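Long-range contacts in aminomethyltransferase (Bartonella henselae, PDB 3GIR), which belongs to the aminomethyltransferase family, pairing a folate-binding domain with a C-terminal barrel domain: residues 114-119 and 276-281; 93-98 and 138-143; 46-51 and 58-63; 213-218 and 253-258. All blocks are in the same frame, centred on the assembly; numbering follows the deposited sequence. Where two conformers were deposited one is given.

Overall arrangement
Four contacts in one chain illustrate how the chemistry of an interface follows its place in the fold. All lie within the folate-binding domain. Contacts 1 and 2 reach the same five-stranded antiparallel sheet, their centres about 17 Å apart: contact 2 is a buried, apolar packing of a helix on that sheet, without a hydrogen bond across it, whereas contact 1, partly buried at an outermost strand, mixes aromatic packing with a direct hydrogen bond and bridging waters. Contact 4, also buried, has its centre nearest the chain's centre, about 8 Å away, and joins a loop to a helix without a direct hydrogen bond. Contact 3, a surface hairpin, relies chiefly on backbone bonds and lies across the chain's centre from contacts 1 and 2.

Contact 1 of 4, residues 114-119 and 276-281; sequences SRYSYL and AALTWA
Tyr116 and Tyr118, alternate residues of the outermost strand 114-120, both reach the loop 276-281 with their side chains. From Tyr116 CB, which lies 4.2 Å from Trp280 CH2, the chain runs to CG and then CD2, where the approach to Trp280 CH2 tightens to 3.6 Å and Ala281 CB comes in at the ring edge. Having CG anti to the backbone N (chi1 179°) carries the ring out toward Trp280 and Leu278; its plane is 25° from that of the Trp280 six-membered ring, but the two are slid so far apart that they barely overlap. At the tip, OH meets Leu278 CD1 at 3.5 Å and hydrogen-bonds to Asp129 of the next strand. Tyr118 OH gives its proton to Leu278 O at 2.7 Å, lying above the carbonyl plane. Ala281 N reaches the same oxygen from the opposite face, within the short 3-10 turn. At the Arg115 end, water 1 donates to both Tyr116 O and Ala281 O, and water 2 donates to Trp280 O while accepting a weak bond from Arg115 NH1. One carbonyl gripped by two donors, with waters joining backbone oxygens, implies that the loop is held by polar bonds as well as by aromatic and methyl packing.

Contact 2 of 4, residues 93-98 and 138-143; sequences KAVEFL and CRFMLV
Leu98 of helix 94-101 and Phe140 of strand 139-144 form the CH-pi part of this contact. Leu98 CD1 sits over one face of the Phe140 ring, 3.5 Å from its centroid and 19° off the normal. It is displaced toward CG, which it approaches to 3.3 Å, a close fit for two carbons. The two side chains run past each other in opposite directions, and CG of Phe140 lies anti to its carbonyl carbon (chi1 -66°), which swings the ring toward the helix.

Apolar contacts of methyl groups make up most of the rest. Val95 CG2 reaches the ring at its edge, 3.8 Å from Phe140 CZ, while Ala94 CB comes obliquely to Phe140 CD2. Further along the strand, Leu98 CD2 touches Leu142 CD1 at 4.2 Å; one leucine thus spans two strand residues that point to the same side. No hydrogen bond crosses between the segments.

The helix packs on one face of the antiparallel sheet, where the axes of 94-98 and 139-143 approach to 9.4 Å. Val89 of the adjacent strand 85-90 also touches Leu98 and Leu142, Leu132 of strand 126-136 packs against Phe140, and Leu156 of helix 149-159 touches Leu142.

Contact 3 of 4, residues 46-51 and 58-63; sequences GAKFGA and PLTYPL
Lys48 and Thr60 are joined by a backbone hydrogen bond from Lys48 N to Thr60 O, 2.9 Å long and nearly straight at 168°. The second bond, from Leu59 N to Lys48 O at 2.8 Å, is more bent, at 144°. Together they define a classic beta bulge in the hairpin of strands 48-52 and 55-60: Leu59 and Thr60 both face Lys48, and the register shifts by one before Phe49 pairs with Pro58 as a non-hydrogen-bonded pair. A third polar link stays within its own segment. The Lys48 chain, bent at chi2 and chi4, curls back until NZ donates to Gly46 O at 2.7 Å. That glycine, with positive phi, ends helix 39-44 in a Schellman motif, so the lysine closes over the junction between helix and strand.

Outward from these bonds the packing divides between the two sides of the hairpin. Beside Lys48, Thr60 CG2 meets its CB and CD, while Thr60 OG1 turns to Glu68, which also accepts from Tyr61 N. On the side of Phe49 and Pro58, Ala47 CB is a small hub: it touches Pro58 CB at 3.7 Å and Tyr61 CE1 at 3.8 Å, and lies above one face of the Phe49 ring, toward its rim. His42 of helix 39-44 also packs against Ala47, Phe49 and Pro58, and the Tyr61 ring meets that of Trp245. Toward the hairpin's turn, Leu59 lies across the backbone of Gly50, its CG 3.6 Å from Gly50 N.

Contact 4 of 4, residues 213-218 and 253-258; sequences SGYTGE and SLRLEA
Tyr215 and Arg255 make the tight part of this contact, lying side by side and pointing the same way. Arg255 CB is centred over one face of the Tyr215 ring, 3.6 Å from the centroid and 12° off the normal, a CH-pi contact, and is 3.2 Å from Tyr215 O. The arginine's aliphatic chain then follows the ring outward: CG lies 3.5 Å from Tyr215 CE2 and CD 3.6 Å from Tyr215 OH. This course depends on a first torsion that places CG between the backbone N and the carbonyl carbon (chi1 71°), with a further bend at chi2. The guanidinium ends only 6° from parallel to the tyrosine ring. Salt bridges to Asp252 and Asp266 fix its position, while Tyr215 OH hydrogen-bonds to Cys261 O.

Tyr215 is partly exposed, whereas the looser end is buried. There Thr216 CG2 only grazes Leu254 CD1 at 4.1 Å, and Ala258 CB rests 3.6 Å from Thr216 O and against Gly217 N. Here the loop is shaped from within: Thr216 OG1 accepts from Glu218 N at 3.1 Å, an ST turn, and also bonds to Gln178. No direct hydrogen bond joins the two segments.

The loop, between strands 209-211 and 220-225, thus lies against the last turns of helix 248-257. Phe79 of strand 76-80 touches both Thr216 and Leu254, helix 65-74 meets Leu254 through His69 and Thr72, and Met353 of strand 349-356, probably part of the C-terminal barrel domain, packs against Arg255.

Contact 1 of 4, residues 114-119 and 276-281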
loop_
_atom_site.group_PDB
_atom_site.type_symbol
_atom_site.label_atom_id
_atom_site.label_comp_id
_atom_site.label_asym_id
_atom_site.label_seq_id
_atom_site.Cartn_x
_atom_site.Cartn_y
_atom_site.Cartn_z
ATOM N N SER A 114 -4.043 13.819 -3.465
ATOM C CA SER A 114 -3.625 12.747 -2.550
ATOM C C SER A 114 -2.105 12.706 -2.455
ATOM O O SER A 114 -1.392 12.969 -3.438
ATOM C CB SER A 114 -4.063 11.374 -3.053
ATOM O OG SER A 114 -5.455 11.289 -3.181
ATOM N N ARG A 115 -1.589 12.342 -1.295
ATOM C CA ARG A 115 -0.134 12.156 -1.097
ATOM C C ARG A 115 0.112 10.938 -0.254
ATOM O O ARG A 115 -0.585 10.728 0.751
ATOM C CB ARG A 115 0.515 13.364 -0.377
ATOM C CG ARG A 115 0.887 14.504 -1.335
ATOM C CD ARG A 115 1.674 15.523 -0.568
ATOM N NE ARG A 115 3.046 15.081 -0.544
ATOM C CZ ARG A 115 4.015 15.593 -1.305
ATOM N NH1 ARG A 115 5.227 15.070 -1.238
ATOM N NH2 ARG A 115 3.792 16.649 -2.107
ATOM N N TYR A 116 1.155 10.205 -0.629
ATOM C CA TYR A 116 1.655 9.102 0.175
ATOM C C TYR A 116 2.416 9.677 1.334
ATOM O O TYR A 116 3.215 10.631 1.189
ATOM C CB TYR A 116 2.610 8.204 -0.672
ATOM C CG TYR A 116 3.206 7.040 0.058
ATOM C CD1 TYR A 116 2.489 5.885 0.280
ATOM C CD2 TYR A 116 4.509 7.110 0.555
ATOM C CE1 TYR A 116 3.082 4.795 0.956
ATOM C CE2 TYR A 116 5.080 6.043 1.234
ATOM C CZ TYR A 116 4.389 4.892 1.406
ATOM O OH TYR A 116 5.026 3.879 2.148
ATOM N N SER A 117 2.181 9.153 2.531
ATOM C CA SER A 117 2.863 9.620 3.714
ATOM C C SER A 117 2.968 8.492 4.735
ATOM O O SER A 117 2.703 7.318 4.447
ATOM C CB SER A 117 2.171 10.832 4.336
ATOM O OG SER A 117 3.050 11.530 5.189
ATOM N N TYR A 118 3.378 8.847 5.942
ATOM C CA TYR A 118 3.494 7.857 7.019
ATOM C C TYR A 118 3.412 8.486 8.381
ATOM O O TYR A 118 3.859 9.614 8.582
ATOM C CB TYR A 118 4.821 7.043 6.886
ATOM C CG TYR A 118 5.922 7.685 6.136
ATOM C CD1 TYR A 118 6.569 8.790 6.648
ATOM C CD2 TYR A 118 6.402 7.159 4.942
ATOM C CE1 TYR A 118 7.624 9.363 5.962
ATOM C CE2 TYR A 118 7.429 7.769 4.254
ATOM C CZ TYR A 118 8.036 8.851 4.784
ATOM O OH TYR A 118 9.110 9.458 4.165
ATOM N N LEU A 119 2.851 7.734 9.299
ATOM C CA LEU A 119 2.791 8.102 10.698
ATOM C C LEU A 119 4.113 7.627 11.325
ATOM O O LEU A 119 4.393 6.447 11.347
ATOM C CB LEU A 119 1.590 7.382 11.322
ATOM C CG LEU A 119 1.219 7.806 12.692
ATOM C CD1 LEU A 119 0.613 9.276 12.740
ATOM C CD2 LEU A 119 0.264 6.726 13.365
ATOM N N ALA A 276 14.155 2.513 4.654
ATOM C CA ALA A 276 13.209 2.022 3.683
ATOM C C ALA A 276 13.249 2.652 2.307
ATOM O O ALA A 276 12.502 2.267 1.418
ATOM C CB ALA A 276 11.745 2.134 4.290
ATOM N N ALA A 277 14.143 3.629 2.124
ATOM C CA ALA A 277 14.220 4.410 0.883
ATOM C C ALA A 277 12.874 4.975 0.457
ATOM O O ALA A 277 12.486 4.891 -0.725
ATOM C CB ALA A 277 14.855 3.587 -0.289
ATOM N N LEU A 278 12.240 5.658 1.426
ATOM C CA LEU A 278 10.959 6.309 1.229
ATOM C C LEU A 278 11.054 7.800 1.623
ATOM O O LEU A 278 10.010 8.467 1.775
ATOM C CB LEU A 278 9.908 5.577 2.046
ATOM C CG LEU A 278 9.541 4.131 1.713
ATOM C CD1 LEU A 278 8.507 3.653 2.721
ATOM C CD2 LEU A 278 8.971 4.013 0.329
ATOM N N THR A 279 12.263 8.356 1.802
ATOM C CA THR A 279 12.364 9.758 2.235
ATOM C C THR A 279 11.813 10.695 1.163
ATOM O O THR A 279 11.521 11.838 1.493
ATOM C CB THR A 279 13.842 10.233 2.541
ATOM O OG1 THR A 279 14.603 10.078 1.342
ATOM C CG2 THR A 279 14.434 9.399 3.700
ATOM N N TRP A 280 11.692 10.238 -0.085
ATOM C CA TRP A 280 11.128 11.029 -1.186
ATOM C C TRP A 280 9.727 11.587 -0.842
ATOM O O TRP A 280 9.295 12.598 -1.389
ATOM C CB TRP A 280 11.053 10.247 -2.473
ATOM C CG TRP A 280 10.285 8.947 -2.403
ATOM C CD1 TRP A 280 10.839 7.724 -2.316
ATOM C CD2 TRP A 280 8.865 8.750 -2.471
ATOM N NE1 TRP A 280 9.864 6.750 -2.309
ATOM C CE2 TRP A 280 8.639 7.361 -2.382
ATOM C CE3 TRP A 280 7.767 9.608 -2.565
ATOM C CZ2 TRP A 280 7.359 6.816 -2.415
ATOM C CZ3 TRP A 280 6.498 9.041 -2.603
ATOM C CH2 TRP A 280 6.319 7.677 -2.502
ATOM N N ALA A 281 9.033 10.900 0.068
ATOM C CA ALA A 281 7.680 11.308 0.477
ATOM C C ALA A 281 7.627 12.591 1.314
ATOM O O ALA A 281 6.512 13.089 1.579
ATOM C CB ALA A 281 6.980 10.143 1.224
HETATM O O HOH W 1 4.268 12.322 -0.476
HETATM O O HOH W 2 7.596 14.506 -1.910
HETATM O O HOH W 3 4.909 12.772 3.657
#

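Contact 2 of 4, residues 93-98 and 138-143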
loop_
_atom_site.group_PDB
_atom_site.type_symbol
_atom_site.label_atom_id
_atom_site.label_comp_id
_atom_site.label_asym_id
_atom_site.label_seq_id
_atom_site.Cartn_x
_atom_site.Cartn_y
_atom_site.Cartn_z
ATOM N N LYS A 93 -8.925 23.573 12.466
ATOM C CA LYS A 93 -7.482 23.438 12.534
ATOM C C LYS A 93 -6.984 22.090 12.011
ATOM O O LYS A 93 -5.911 21.629 12.405
ATOM C CB LYS A 93 -7.013 23.702 13.957
ATOM C CG LYS A 93 -7.462 25.136 14.421
ATOM C CD LYS A 93 -6.764 26.227 13.588
ATOM C CE LYS A 93 -7.148 27.678 14.070
ATOM N NZ LYS A 93 -6.503 28.695 13.134
ATOM N N ALA A 94 -7.757 21.479 11.112
ATOM C CA ALA A 94 -7.300 20.216 10.471
ATOM C C ALA A 94 -5.958 20.327 9.804
ATOM O O ALA A 94 -5.110 19.410 9.905
ATOM C CB ALA A 94 -8.381 19.712 9.474
ATOM N N VAL A 95 -5.730 21.414 9.069
ATOM C CA VAL A 95 -4.423 21.644 8.421
ATOM C C VAL A 95 -3.234 21.629 9.381
ATOM O O VAL A 95 -2.200 20.992 9.124
ATOM C CB VAL A 95 -4.422 22.976 7.597
ATOM C CG1 VAL A 95 -2.997 23.409 7.123
ATOM C CG2 VAL A 95 -5.403 22.846 6.408
ATOM N N GLU A 96 -3.330 22.367 10.485
ATOM C CA GLU A 96 -2.291 22.415 11.446
ATOM C C GLU A 96 -2.100 21.058 12.182
ATOM O O GLU A 96 -1.007 20.606 12.417
ATOM C CB GLU A 96 -2.651 23.516 12.459
ATOM C CG GLU A 96 -2.656 24.880 11.826
ATOM C CD GLU A 96 -3.929 25.337 11.076
ATOM O OE1 GLU A 96 -4.972 24.616 10.972
ATOM O OE2 GLU A 96 -3.857 26.483 10.521
ATOM N N PHE A 97 -3.193 20.391 12.482
ATOM C CA PHE A 97 -3.101 19.098 13.089
ATOM C C PHE A 97 -2.318 18.109 12.174
ATOM O O PHE A 97 -1.395 17.384 12.623
ATOM C CB PHE A 97 -4.467 18.567 13.392
ATOM C CG PHE A 97 -4.468 17.080 13.633
ATOM C CD1 PHE A 97 -3.667 16.481 14.615
ATOM C CD2 PHE A 97 -5.263 16.270 12.829
ATOM C CE1 PHE A 97 -3.673 15.127 14.765
ATOM C CE2 PHE A 97 -5.187 14.894 12.946
ATOM C CZ PHE A 97 -4.439 14.332 13.908
ATOM N N LEU A 98 -2.689 18.087 10.897
ATOM C CA LEU A 98 -2.083 17.147 9.942
ATOM C C LEU A 98 -0.621 17.406 9.741
ATOM O O LEU A 98 0.163 16.465 9.638
ATOM C CB LEU A 98 -2.887 17.056 8.622
ATOM C CG LEU A 98 -4.204 16.302 8.823
ATOM C CD1 LEU A 98 -5.070 16.628 7.583
ATOM C CD2 LEU A 98 -3.985 14.773 8.987
ATOM N N CYS A 138 -11.258 22.412 5.031
ATOM C CA CYS A 138 -11.035 21.893 6.387
ATOM C C CYS A 138 -11.389 20.458 6.502
ATOM O O CYS A 138 -11.732 20.008 7.590
ATOM C CB CYS A 138 -11.803 22.714 7.424
ATOM S SG CYS A 138 -11.225 24.468 7.464
ATOM N N ARG A 139 -11.267 19.710 5.396
ATOM C CA ARG A 139 -11.671 18.273 5.437
ATOM C C ARG A 139 -10.675 17.450 4.669
ATOM O O ARG A 139 -10.363 17.744 3.517
ATOM C CB ARG A 139 -13.069 17.968 4.876
ATOM C CG ARG A 139 -14.240 18.705 5.570
ATOM C CD ARG A 139 -15.572 18.478 4.835
ATOM N NE ARG A 139 -15.743 17.058 4.623
ATOM C CZ ARG A 139 -15.878 16.485 3.422
ATOM N NH1 ARG A 139 -16.015 17.193 2.311
ATOM N NH2 ARG A 139 -15.931 15.187 3.370
ATOM N N PHE A 140 -10.224 16.377 5.310
ATOM C CA PHE A 140 -9.237 15.462 4.690
ATOM C C PHE A 140 -9.632 14.022 4.963
ATOM O O PHE A 140 -10.412 13.746 5.849
ATOM C CB PHE A 140 -7.837 15.669 5.319
ATOM C CG PHE A 140 -7.204 17.029 5.054
ATOM C CD1 PHE A 140 -6.146 17.154 4.205
ATOM C CD2 PHE A 140 -7.655 18.150 5.783
ATOM C CE1 PHE A 140 -5.549 18.366 4.018
ATOM C CE2 PHE A 140 -7.090 19.382 5.583
ATOM C CZ PHE A 140 -6.031 19.497 4.713
ATOM N N MET A 141 -9.079 13.110 4.195
ATOM C CA MET A 141 -9.326 11.676 4.372
ATOM C C MET A 141 -7.934 11.026 4.444
ATOM O O MET A 141 -6.993 11.390 3.742
ATOM C CB MET A 141 -10.085 11.045 3.167
ATOM C CG MET A 141 -10.559 9.669 3.361
ATOM S SD MET A 141 -11.947 9.648 4.555
ATOM C CE MET A 141 -13.316 10.321 3.536
ATOM N N LEU A 142 -7.830 10.076 5.352
ATOM C CA LEU A 142 -6.674 9.171 5.449
ATOM C C LEU A 142 -7.159 7.758 5.180
ATOM O O LEU A 142 -8.239 7.327 5.656
ATOM C CB LEU A 142 -6.052 9.219 6.863
ATOM C CG LEU A 142 -5.229 10.449 7.208
ATOM C CD1 LEU A 142 -5.019 10.676 8.762
ATOM C CD2 LEU A 142 -3.885 10.387 6.475
ATOM N N VAL A 143 -6.352 6.985 4.466
ATOM C CA VAL A 143 -6.596 5.531 4.375
ATOM C C VAL A 143 -5.463 4.792 5.058
ATOM O O VAL A 143 -4.306 4.979 4.664
ATOM C CB VAL A 143 -6.726 5.126 2.878
ATOM C CG1 VAL A 143 -7.007 3.609 2.766
ATOM C CG2 VAL A 143 -7.905 5.852 2.159
#

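Contact 3 of 4, residues 46-51 and 58-63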
loop_
_atom_site.group_PDB
_atom_site.type_symbol
_atom_site.label_atom_id
_atom_site.label_comp_id
_atom_site.label_asym_id
_atom_site.label_seq_id
_atom_site.Cartn_x
_atom_site.Cartn_y
_atom_site.Cartn_z
ATOM N N GLY A 46 -16.729 -18.557 -4.933
ATOM C CA GLY A 46 -15.849 -19.711 -4.701
ATOM C C GLY A 46 -14.494 -19.327 -4.135
ATOM O O GLY A 46 -13.531 -20.109 -4.326
ATOM N N ALA A 47 -14.416 -18.214 -3.423
ATOM C CA ALA A 47 -13.164 -17.829 -2.773
ATOM C C ALA A 47 -12.659 -18.919 -1.810
ATOM O O ALA A 47 -13.454 -19.648 -1.130
ATOM C CB ALA A 47 -13.325 -16.540 -2.007
ATOM N N LYS A 48 -11.338 -19.001 -1.750
ATOM C CA LYS A 48 -10.618 -19.697 -0.689
ATOM C C LYS A 48 -10.072 -18.658 0.251
ATOM O O LYS A 48 -9.445 -17.706 -0.176
ATOM C CB LYS A 48 -9.488 -20.553 -1.260
ATOM C CG LYS A 48 -9.927 -21.663 -2.225
ATOM C CD LYS A 48 -10.240 -21.274 -3.641
ATOM C CE LYS A 48 -10.910 -22.354 -4.523
ATOM N NZ LYS A 48 -12.379 -22.562 -4.170
ATOM N N PHE A 49 -10.348 -18.823 1.534
ATOM C CA PHE A 49 -10.164 -17.780 2.567
ATOM C C PHE A 49 -8.988 -18.074 3.434
ATOM O O PHE A 49 -8.620 -19.252 3.664
ATOM C CB PHE A 49 -11.426 -17.542 3.380
ATOM C CG PHE A 49 -12.604 -17.027 2.640
ATOM C CD1 PHE A 49 -12.846 -15.672 2.552
ATOM C CD2 PHE A 49 -13.528 -17.894 2.086
ATOM C CE1 PHE A 49 -13.955 -15.185 1.864
ATOM C CE2 PHE A 49 -14.689 -17.412 1.423
ATOM C CZ PHE A 49 -14.887 -16.057 1.328
ATOM N N GLY A 50 -8.395 -17.003 3.982
ATOM C CA GLY A 50 -7.329 -17.103 4.961
ATOM C C GLY A 50 -7.220 -15.827 5.768
ATOM O O GLY A 50 -7.866 -14.852 5.444
ATOM N N ALA A 51 -6.472 -15.874 6.859
ATOM C CA ALA A 51 -6.273 -14.765 7.777
ATOM C C ALA A 51 -5.264 -13.800 7.247
ATOM O O ALA A 51 -4.175 -14.175 6.784
ATOM C CB ALA A 51 -5.742 -15.277 9.138
ATOM N N PRO A 58 -10.400 -13.217 1.119
ATOM C CA PRO A 58 -10.295 -14.139 -0.002
ATOM C C PRO A 58 -8.866 -14.124 -0.516
ATOM O O PRO A 58 -8.369 -13.104 -1.033
ATOM C CB PRO A 58 -11.348 -13.577 -1.005
ATOM C CG PRO A 58 -11.527 -12.119 -0.611
ATOM C CD PRO A 58 -11.215 -12.028 0.800
ATOM N N LEU A 59 -8.159 -15.245 -0.366
ATOM C CA LEU A 59 -6.767 -15.333 -0.882
ATOM C C LEU A 59 -6.698 -15.585 -2.378
ATOM O O LEU A 59 -5.793 -15.093 -3.063
ATOM C CB LEU A 59 -5.995 -16.471 -0.180
ATOM C CG LEU A 59 -5.976 -16.350 1.344
ATOM C CD1 LEU A 59 -5.073 -17.485 1.951
ATOM C CD2 LEU A 59 -5.550 -14.948 1.892
ATOM N N THR A 60 -7.646 -16.382 -2.882
ATOM C CA THR A 60 -7.719 -16.696 -4.290
ATOM C C THR A 60 -9.128 -17.153 -4.617
ATOM O O THR A 60 -9.916 -17.396 -3.694
ATOM C CB THR A 60 -6.647 -17.714 -4.686
ATOM O OG1 THR A 60 -6.641 -17.920 -6.111
ATOM C CG2 THR A 60 -6.827 -19.037 -3.971
ATOM N N TYR A 61 -9.421 -17.102 -5.913
ATOM C CA TYR A 61 -10.699 -17.521 -6.467
ATOM C C TYR A 61 -10.445 -18.680 -7.418
ATOM O O TYR A 61 -9.294 -19.079 -7.680
ATOM C CB TYR A 61 -11.340 -16.346 -7.141
ATOM C CG TYR A 61 -11.727 -15.240 -6.193
ATOM C CD1 TYR A 61 -13.008 -15.133 -5.665
ATOM C CD2 TYR A 61 -10.799 -14.275 -5.862
ATOM C CE1 TYR A 61 -13.357 -14.062 -4.866
ATOM C CE2 TYR A 61 -11.130 -13.220 -5.039
ATOM C CZ TYR A 61 -12.408 -13.088 -4.572
ATOM O OH TYR A 61 -12.703 -12.018 -3.729
ATOM N N PRO A 62 -11.516 -19.276 -7.942
ATOM C CA PRO A 62 -11.262 -20.378 -8.896
ATOM C C PRO A 62 -10.414 -20.006 -10.101
ATOM O O PRO A 62 -9.631 -20.863 -10.583
ATOM C CB PRO A 62 -12.684 -20.852 -9.247
ATOM C CG PRO A 62 -13.453 -20.491 -8.033
ATOM C CD PRO A 62 -12.932 -19.120 -7.616
ATOM N N LEU A 63 -10.426 -18.737 -10.515
ATOM C CA LEU A 63 -9.564 -18.304 -11.607
ATOM C C LEU A 63 -8.067 -18.577 -11.277
ATOM O O LEU A 63 -7.314 -19.092 -12.129
ATOM C CB LEU A 63 -9.772 -16.830 -11.908
ATOM C CG LEU A 63 -8.991 -16.191 -13.022
ATOM C CD1 LEU A 63 -9.194 -17.002 -14.344
ATOM C CD2 LEU A 63 -9.339 -14.692 -13.164
#

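Contact 4 of 4, residues 213-218 and 253-258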
loop_
_atom_site.group_PDB
_atom_site.type_symbol
_atom_site.label_atom_id
_atom_site.label_comp_id
_atom_site.label_asym_id
_atom_site.label_seq_id
_atom_site.Cartn_x
_atom_site.Cartn_y
_atom_site.Cartn_z
ATOM N N SER A 213 -5.995 5.820 -7.914
ATOM C CA SER A 213 -4.797 5.344 -7.223
ATOM C C SER A 213 -4.954 3.810 -7.080
ATOM O O SER A 213 -5.965 3.244 -7.523
ATOM C CB SER A 213 -4.760 5.952 -5.817
ATOM O OG SER A 213 -5.831 5.442 -4.984
ATOM N N GLY A 214 -3.957 3.173 -6.466
ATOM C CA GLY A 214 -4.119 1.737 -6.171
ATOM C C GLY A 214 -2.820 1.157 -5.664
ATOM O O GLY A 214 -1.932 1.901 -5.185
ATOM N N TYR A 215 -2.679 -0.140 -5.817
ATOM C CA TYR A 215 -1.571 -0.879 -5.289
ATOM C C TYR A 215 -1.041 -1.902 -6.274
ATOM O O TYR A 215 -0.543 -2.989 -5.903
ATOM C CB TYR A 215 -2.062 -1.572 -3.985
ATOM C CG TYR A 215 -1.059 -2.037 -3.016
ATOM C CD1 TYR A 215 -0.016 -1.246 -2.597
ATOM C CD2 TYR A 215 -1.227 -3.254 -2.401
ATOM C CE1 TYR A 215 0.836 -1.646 -1.597
ATOM C CE2 TYR A 215 -0.344 -3.677 -1.386
ATOM C CZ TYR A 215 0.666 -2.886 -1.013
ATOM O OH TYR A 215 1.472 -3.387 0.024
ATOM N N THR A 216 -1.086 -1.571 -7.578
ATOM C CA THR A 216 -0.839 -2.525 -8.644
ATOM C C THR A 216 0.282 -2.090 -9.613
ATOM O O THR A 216 0.823 -2.897 -10.346
ATOM C CB THR A 216 -2.121 -2.861 -9.444
ATOM O OG1 THR A 216 -2.573 -1.660 -10.113
ATOM C CG2 THR A 216 -3.252 -3.558 -8.526
ATOM N N GLY A 217 0.526 -0.801 -9.695
ATOM C CA GLY A 217 1.386 -0.221 -10.762
ATOM C C GLY A 217 0.652 -0.049 -12.088
ATOM O O GLY A 217 1.249 0.431 -13.059
ATOM N N GLU A 218 -0.639 -0.360 -12.120
ATOM C CA GLU A 218 -1.514 -0.091 -13.261
ATOM C C GLU A 218 -2.288 1.188 -13.047
ATOM O O GLU A 218 -2.296 1.777 -11.978
ATOM C CB GLU A 218 -2.465 -1.255 -13.502
ATOM C CG GLU A 218 -1.828 -2.601 -13.743
ATOM C CD GLU A 218 -1.065 -2.659 -15.035
ATOM O OE1 GLU A 218 -1.460 -1.970 -16.005
ATOM O OE2 GLU A 218 -0.022 -3.381 -15.099
ATOM N N SER A 253 1.369 -10.326 -5.413
ATOM C CA SER A 253 2.287 -10.459 -6.519
ATOM C C SER A 253 2.282 -9.204 -7.371
ATOM O O SER A 253 3.340 -8.719 -7.884
ATOM C CB SER A 253 2.058 -11.729 -7.341
ATOM O OG SER A 253 0.703 -11.863 -7.768
ATOM N N LEU A 254 1.100 -8.603 -7.517
ATOM C CA LEU A 254 1.033 -7.354 -8.259
ATOM C C LEU A 254 1.825 -6.253 -7.609
ATOM O O LEU A 254 2.589 -5.512 -8.312
ATOM C CB LEU A 254 -0.414 -6.915 -8.525
ATOM C CG LEU A 254 -1.228 -7.799 -9.459
ATOM C CD1 LEU A 254 -2.717 -7.572 -9.151
ATOM C CD2 LEU A 254 -0.949 -7.542 -10.979
ATOM N N ARG A 255 1.559 -5.986 -6.337
ATOM C CA ARG A 255 2.230 -4.933 -5.655
ATOM C C ARG A 255 3.737 -5.151 -5.579
ATOM O O ARG A 255 4.499 -4.179 -5.648
ATOM C CB ARG A 255 1.614 -4.658 -4.277
ATOM C CG ARG A 255 1.852 -5.741 -3.206
ATOM C CD ARG A 255 3.077 -5.422 -2.462
ATOM N NE ARG A 255 3.409 -6.540 -1.590
ATOM C CZ ARG A 255 4.495 -6.637 -0.817
ATOM N NH1 ARG A 255 5.402 -5.691 -0.732
ATOM N NH2 ARG A 255 4.611 -7.738 -0.067
ATOM N N LEU A 256 4.152 -6.384 -5.389
ATOM C CA LEU A 256 5.577 -6.696 -5.281
ATOM C C LEU A 256 6.304 -6.490 -6.598
ATOM O O LEU A 256 7.358 -5.840 -6.637
ATOM C CB LEU A 256 5.733 -8.110 -4.712
ATOM C CG LEU A 256 7.147 -8.675 -4.498
ATOM C CD1 LEU A 256 8.029 -7.621 -3.789
ATOM C CD2 LEU A 256 7.080 -10.065 -3.822
ATOM N N GLU A 257 5.711 -6.911 -7.699
ATOM C CA GLU A 257 6.220 -6.516 -9.078
ATOM C C GLU A 257 6.365 -5.004 -9.251
ATOM O O GLU A 257 7.273 -4.514 -9.902
ATOM C CB GLU A 257 5.330 -7.090 -10.169
ATOM C CG GLU A 257 5.531 -8.509 -10.443
ATOM C CD GLU A 257 4.716 -8.991 -11.617
ATOM O OE1 GLU A 257 3.787 -8.247 -12.018
ATOM O OE2 GLU A 257 4.965 -10.109 -12.127
ATOM N N ALA A 258 5.394 -4.244 -8.726
ATOM C CA ALA A 258 5.355 -2.772 -8.788
ATOM C C ALA A 258 6.317 -2.061 -7.819
ATOM O O ALA A 258 6.372 -0.860 -7.801
ATOM C CB ALA A 258 3.904 -2.206 -8.607
#